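Local coordinates for protein putative silent information regulator 2 (Leishmania infantum, PDB 5OL0) that probably removes acetyl groups from lysine side chains of proteins, consuming NAD and producing nicotinamide and 2''-O-acetyl-ADP-ribose, as class I sirtuins do, at residues L120-T125 with L141-H146; R35-V40 with H206-A211. One frame throughout, in Å; residues are numbered along the deposited sequence.

Interaction 1. Residues L120-T125 with L141-H146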
loop_
_atom_site.group_PDB
_atom_site.type_symbol
_atom_site.label_atom_id
_atom_site.label_comp_id
_atom_site.label_asym_id
_atom_site.label_seq_id
_atom_site.Cartn_x
_atom_site.Cartn_y
_atom_site.Cartn_z
ATOM N N LEU A 120 13.683 9.750 0.132
ATOM C CA LEU A 120 12.792 8.724 0.630
ATOM C C LEU A 120 13.389 8.088 1.798
ATOM O O LEU A 120 14.384 7.445 1.666
ATOM C CB LEU A 120 12.506 7.703 -0.440
ATOM C CG LEU A 120 11.459 6.615 -0.143
ATOM C CD1 LEU A 120 10.051 7.207 -0.061
ATOM C CD2 LEU A 120 11.511 5.625 -1.267
ATOM N N LEU A 121 12.773 8.226 2.974
ATOM C CA LEU A 121 13.166 7.449 4.138
ATOM C C LEU A 121 12.679 5.984 4.008
ATOM O O LEU A 121 13.401 5.022 4.273
ATOM C CB LEU A 121 12.588 8.093 5.349
ATOM C CG LEU A 121 12.782 7.437 6.710
ATOM C CD1 LEU A 121 14.255 7.388 7.152
ATOM C CD2 LEU A 121 11.888 8.234 7.662
ATOM N N ARG A 122 11.419 5.800 3.637
ATOM C CA ARG A 122 10.896 4.440 3.491
ATOM C C ARG A 122 9.592 4.557 2.772
ATOM O O ARG A 122 8.878 5.551 2.930
ATOM C CB ARG A 122 10.671 3.793 4.867
ATOM C CG ARG A 122 10.804 2.264 4.884
ATOM C CD ARG A 122 12.298 1.908 4.871
ATOM N NE ARG A 122 12.528 0.453 4.803
ATOM C CZ ARG A 122 12.622 -0.353 5.885
ATOM N NH1 ARG A 122 12.468 0.108 7.118
ATOM N NH2 ARG A 122 12.835 -1.647 5.732
ATOM N N CYS A 123 9.297 3.561 1.969
ATOM C CA CYS A 123 7.986 3.430 1.380
ATOM C C CYS A 123 7.341 2.200 2.013
ATOM O O CYS A 123 7.907 1.096 1.944
ATOM C CB CYS A 123 8.077 3.218 -0.142
ATOM S SG CYS A 123 6.428 2.944 -0.871
ATOM N N CYS A 124 6.172 2.379 2.613
ATOM C CA CYS A 124 5.463 1.267 3.269
ATOM C C CYS A 124 4.126 1.156 2.582
ATOM O O CYS A 124 3.351 2.116 2.602
ATOM C CB CYS A 124 5.245 1.599 4.727
ATOM S SG CYS A 124 6.769 1.679 5.767
ATOM N N THR A 125 3.837 -0.003 2.014
ATOM C CA THR A 125 2.606 -0.207 1.238
ATOM C C THR A 125 1.766 -1.300 1.882
ATOM O O THR A 125 2.267 -2.284 2.361
ATOM C CB THR A 125 2.932 -0.575 -0.217
ATOM O OG1 THR A 125 1.735 -0.750 -0.969
ATOM C CG2 THR A 125 3.807 -1.862 -0.355
ATOM N N LEU A 141 14.580 0.175 0.817
ATOM C CA LEU A 141 13.626 1.287 1.036
ATOM C C LEU A 141 12.125 0.899 0.980
ATOM O O LEU A 141 11.277 1.635 1.493
ATOM C CB LEU A 141 13.905 2.418 0.076
ATOM C CG LEU A 141 15.268 3.102 0.238
ATOM C CD1 LEU A 141 15.400 4.225 -0.769
ATOM C CD2 LEU A 141 15.487 3.638 1.661
ATOM N N LEU A 142 11.832 -0.286 0.458
ATOM C CA LEU A 142 10.453 -0.731 0.312
ATOM C C LEU A 142 10.068 -1.731 1.405
ATOM O O LEU A 142 10.772 -2.689 1.600
ATOM C CB LEU A 142 10.243 -1.395 -1.027
ATOM C CG LEU A 142 8.879 -2.044 -1.262
ATOM C CD1 LEU A 142 7.812 -0.932 -1.253
ATOM C CD2 LEU A 142 8.903 -2.817 -2.592
ATOM N N VAL A 143 8.916 -1.501 2.034
ATOM C CA VAL A 143 8.271 -2.450 2.923
ATOM C C VAL A 143 6.909 -2.818 2.375
ATOM O O VAL A 143 5.974 -1.984 2.358
ATOM C CB VAL A 143 8.155 -1.832 4.292
ATOM C CG1 VAL A 143 7.442 -2.786 5.266
ATOM C CG2 VAL A 143 9.568 -1.463 4.785
ATOM N N GLU A 144 6.811 -4.072 1.919
ATOM C CA GLU A 144 5.550 -4.713 1.512
ATOM C C GLU A 144 4.942 -5.234 2.764
ATOM O O GLU A 144 5.121 -6.394 3.070
ATOM C CB GLU A 144 5.824 -5.856 0.495
ATOM C CG GLU A 144 6.095 -5.282 -0.890
ATOM C CD GLU A 144 6.518 -6.267 -1.977
ATOM O OE1 GLU A 144 7.194 -7.243 -1.646
ATOM O OE2 GLU A 144 6.222 -6.033 -3.174
ATOM N N ALA A 145 4.233 -4.381 3.511
ATOM C CA ALA A 145 3.787 -4.757 4.828
ATOM C C ALA A 145 2.771 -5.906 4.902
ATOM O O ALA A 145 2.639 -6.538 5.955
ATOM C CB ALA A 145 3.221 -3.542 5.550
ATOM N N HIS A 146 2.067 -6.149 3.801
ATOM C CA HIS A 146 1.114 -7.230 3.658
ATOM C C HIS A 146 1.496 -8.239 2.614
ATOM O O HIS A 146 0.641 -8.945 2.111
ATOM C CB HIS A 146 -0.245 -6.672 3.307
ATOM C CG HIS A 146 -0.833 -5.864 4.419
ATOM N ND1 HIS A 146 -1.853 -4.954 4.225
ATOM C CD2 HIS A 146 -0.532 -5.821 5.737
ATOM C CE1 HIS A 146 -2.131 -4.369 5.371
ATOM N NE2 HIS A 146 -1.338 -4.872 6.304
#
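Strand 142-144 pairs in parallel with strand 120-125, closing the edge of the Rossmann-type sheet where a beta-alpha-beta unit returns through helix 131-134. Four backbone hydrogen bonds join them: C123 N to L141 O, V143 N to C123 O, T125 N to V143 O and a more bent one, A145 N to T125 O at 3.1 Å. Just before the strand, L141 lays CD2 3.6 Å from L121 O and CD1 against L120 CD2.

On one sheet face, R122 crosses V143 at about a right angle. Its chain bends at chi2 (78°), and V143 CG2 packs over one face of the guanidinium, 3.4 Å from R122 CZ. The branched methyl suits that flat surface, and the long arginine chain still reaches D202 and D207 of helix 198-207 in salt bridges.

As in other sirtuins, the NAD site probably lies at the C-terminal edge of this sheet. There T125 turns CG2 against E144, while OG1, anti to the backbone N (chi1 -179°), is hydrogen-bonded to E132 OE2 and to the backbone N of N127, a probable NAD-binding residue. H146, the likely proton acceptor, follows the strand and packs against the modified side chain of the bound peptide; its ND1 is hydrogen-bonded to Q126 O.

Interaction 2. Residues R35-V40 with H206-A211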
loop_
_atom_site.group_PDB
_atom_site.type_symbol
_atom_site.label_atom_id
_atom_site.label_comp_id
_atom_site.label_asym_id
_atom_site.label_seq_id
_atom_site.Cartn_x
_atom_site.Cartn_y
_atom_site.Cartn_z
ATOM N N ARG A 35 13.880 12.960 4.719
ATOM C CA ARG A 35 13.380 11.788 5.375
ATOM C C ARG A 35 11.821 11.721 5.175
ATOM O O ARG A 35 11.045 12.003 6.111
ATOM C CB ARG A 35 13.801 11.818 6.849
ATOM C CG ARG A 35 15.347 11.871 6.962
ATOM C CD ARG A 35 15.837 11.375 8.263
ATOM N NE ARG A 35 15.161 12.056 9.364
ATOM C CZ ARG A 35 15.610 13.126 10.016
ATOM N NH1 ARG A 35 16.775 13.705 9.684
ATOM N NH2 ARG A 35 14.895 13.616 11.033
ATOM N N ILE A 36 11.403 11.435 3.938
ATOM C CA ILE A 36 9.969 11.387 3.586
ATOM C C ILE A 36 9.512 9.919 3.739
ATOM O O ILE A 36 10.047 9.032 3.099
ATOM C CB ILE A 36 9.625 11.872 2.179
ATOM C CG1 ILE A 36 10.133 13.306 1.990
ATOM C CG2 ILE A 36 8.113 11.774 1.923
ATOM C CD1 ILE A 36 10.012 13.871 0.572
ATOM N N LEU A 37 8.517 9.710 4.599
ATOM C CA LEU A 37 7.876 8.407 4.731
ATOM C C LEU A 37 6.646 8.413 3.829
ATOM O O LEU A 37 5.786 9.269 3.963
ATOM C CB LEU A 37 7.483 8.183 6.170
ATOM C CG LEU A 37 6.685 6.916 6.473
ATOM C CD1 LEU A 37 7.554 5.697 6.327
ATOM C CD2 LEU A 37 6.156 7.000 7.876
ATOM N N VAL A 38 6.594 7.472 2.898
ATOM C CA VAL A 38 5.460 7.389 2.012
ATOM C C VAL A 38 4.739 6.136 2.377
ATOM O O VAL A 38 5.335 5.052 2.447
ATOM C CB VAL A 38 5.893 7.334 0.528
ATOM C CG1 VAL A 38 4.654 7.314 -0.424
ATOM C CG2 VAL A 38 6.755 8.521 0.194
ATOM N N LEU A 39 3.455 6.279 2.603
ATOM C CA LEU A 39 2.518 5.167 2.796
ATOM C C LEU A 39 1.543 5.050 1.645
ATOM O O LEU A 39 0.970 6.058 1.188
ATOM C CB LEU A 39 1.678 5.400 4.061
ATOM C CG LEU A 39 2.457 5.804 5.295
ATOM C CD1 LEU A 39 1.541 5.887 6.500
ATOM C CD2 LEU A 39 3.587 4.827 5.595
ATOM N N VAL A 40 1.275 3.817 1.223
ATOM C CA VAL A 40 0.552 3.561 0.025
ATOM C C VAL A 40 -0.561 2.579 0.279
ATOM O O VAL A 40 -0.330 1.586 0.928
ATOM C CB VAL A 40 1.495 2.973 -1.058
ATOM C CG1 VAL A 40 0.746 2.887 -2.376
ATOM C CG2 VAL A 40 2.716 3.839 -1.265
ATOM N N HIS A 206 11.494 2.422 13.958
ATOM C CA HIS A 206 12.734 3.145 13.590
ATOM C C HIS A 206 12.571 4.195 12.557
ATOM O O HIS A 206 13.234 5.178 12.654
ATOM C CB HIS A 206 13.838 2.181 13.123
ATOM C CG HIS A 206 14.117 1.098 14.124
ATOM N ND1 HIS A 206 14.385 -0.201 13.754
ATOM C CD2 HIS A 206 14.040 1.095 15.472
ATOM C CE1 HIS A 206 14.547 -0.942 14.834
ATOM N NE2 HIS A 206 14.340 -0.188 15.884
ATOM N N ASP A 207 11.765 3.989 11.519
ATOM C CA ASP A 207 11.640 5.051 10.514
ATOM C C ASP A 207 10.640 6.098 10.950
ATOM O O ASP A 207 10.901 7.303 10.909
ATOM C CB ASP A 207 11.229 4.483 9.176
ATOM C CG ASP A 207 12.304 3.665 8.532
ATOM O OD1 ASP A 207 13.411 4.183 8.416
ATOM O OD2 ASP A 207 12.042 2.527 8.086
ATOM N N ALA A 208 9.417 5.671 11.271
ATOM C CA ALA A 208 8.344 6.704 11.465
ATOM C C ALA A 208 8.673 7.706 12.558
ATOM O O ALA A 208 8.369 8.911 12.448
ATOM C CB ALA A 208 7.002 6.008 11.724
ATOM N N PRO A 209 9.370 7.259 13.620
ATOM C CA PRO A 209 9.712 8.271 14.630
ATOM C C PRO A 209 10.686 9.376 14.174
ATOM O O PRO A 209 10.701 10.443 14.771
ATOM C CB PRO A 209 10.273 7.421 15.775
ATOM C CG PRO A 209 9.440 6.183 15.693
ATOM C CD PRO A 209 9.443 5.907 14.186
ATOM N N ILE A 210 11.419 9.154 13.088
ATOM C CA ILE A 210 12.367 10.139 12.569
ATOM C C ILE A 210 11.920 10.729 11.251
ATOM O O ILE A 210 12.691 11.462 10.643
ATOM C CB ILE A 210 13.816 9.547 12.412
ATOM C CG1 ILE A 210 13.872 8.331 11.469
ATOM C CG2 ILE A 210 14.324 9.143 13.786
ATOM C CD1 ILE A 210 15.259 8.016 10.947
ATOM N N ALA A 211 10.675 10.474 10.799
ATOM C CA ALA A 211 10.204 11.128 9.558
ATOM C C ALA A 211 10.181 12.650 9.692
ATOM O O ALA A 211 9.878 13.177 10.749
ATOM C CB ALA A 211 8.823 10.644 9.157
#
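R35 grips the backbone of I210 with two nitrogens that converge on one oxygen. NE lies 2.8 Å from I210 O, with a fairly straight N-H...O angle of 160°, and NH2 reaches the same I210 O at 3.1 Å along a more bent path. The carbonyl oxygen sits in the guanidinium plane, at its edge, whereas the two donors come to it from opposite faces of the carbonyl plane. A bend at chi3 (-52°) turns the guanidinium so that its NE side faces this oxygen, and NH1 forms a salt bridge with E212, the residue that follows the segment. Arginine suits the place because one flat group can serve both a backbone acceptor and a neighbouring carboxylate.

The acceptor lies at the end of a short 3-10 segment, 208-210, that follows helix 198-207. Two backbone bonds hold this turn, I210 N to D207 O at 2.9 Å and A211 N to A208 O at 3.2 Å.

Within strand 36-40, L37 supplies the apolar part of the contact. Its CB meets A211 CB at 4.1 Å, and CD2 extends to A208 CB, also at 4.1 Å. CG stands anti to the backbone N (chi1 175°), a torsion that places CD2 against the methyl of A208. The two alanines suit a place where the turn passes close to the sheet, since each offers a single methyl to the larger leucine. In this way the helix-to-strand connection is seated on strand 36-40 just before strand 213-217 pairs beside it, the crossover arrangement of a Rossmann-type fold.

The contact thus joins a polar hold at the partly exposed residue just before strand 36-40 to a buried apolar seat, and the paired donors of R35 should fix the position of the I210 carbonyl more firmly than a single bond would.

In the fold
Interactions 1 and 2 lie 9 Å apart between centres and share the six-stranded parallel sheet, in which strands 120-125 and 36-40 are neighbours. Both segments of interaction 1 fall in the sequence between the two segments of interaction 2. They touch directly: the R122-D207 salt bridge spans them, NH1 to OD2 at 2.6 Å, C124 N probably bonds to V38 O, and L120 packs on V38. Helix 198-207 packs on strand 120-125, while the turn after it packs on strand 36-40. Interaction 1 leads toward the probable NAD and catalytic residues, whereas interaction 2 ties the chain returning from the zinc-bearing region into the middle of the sheet.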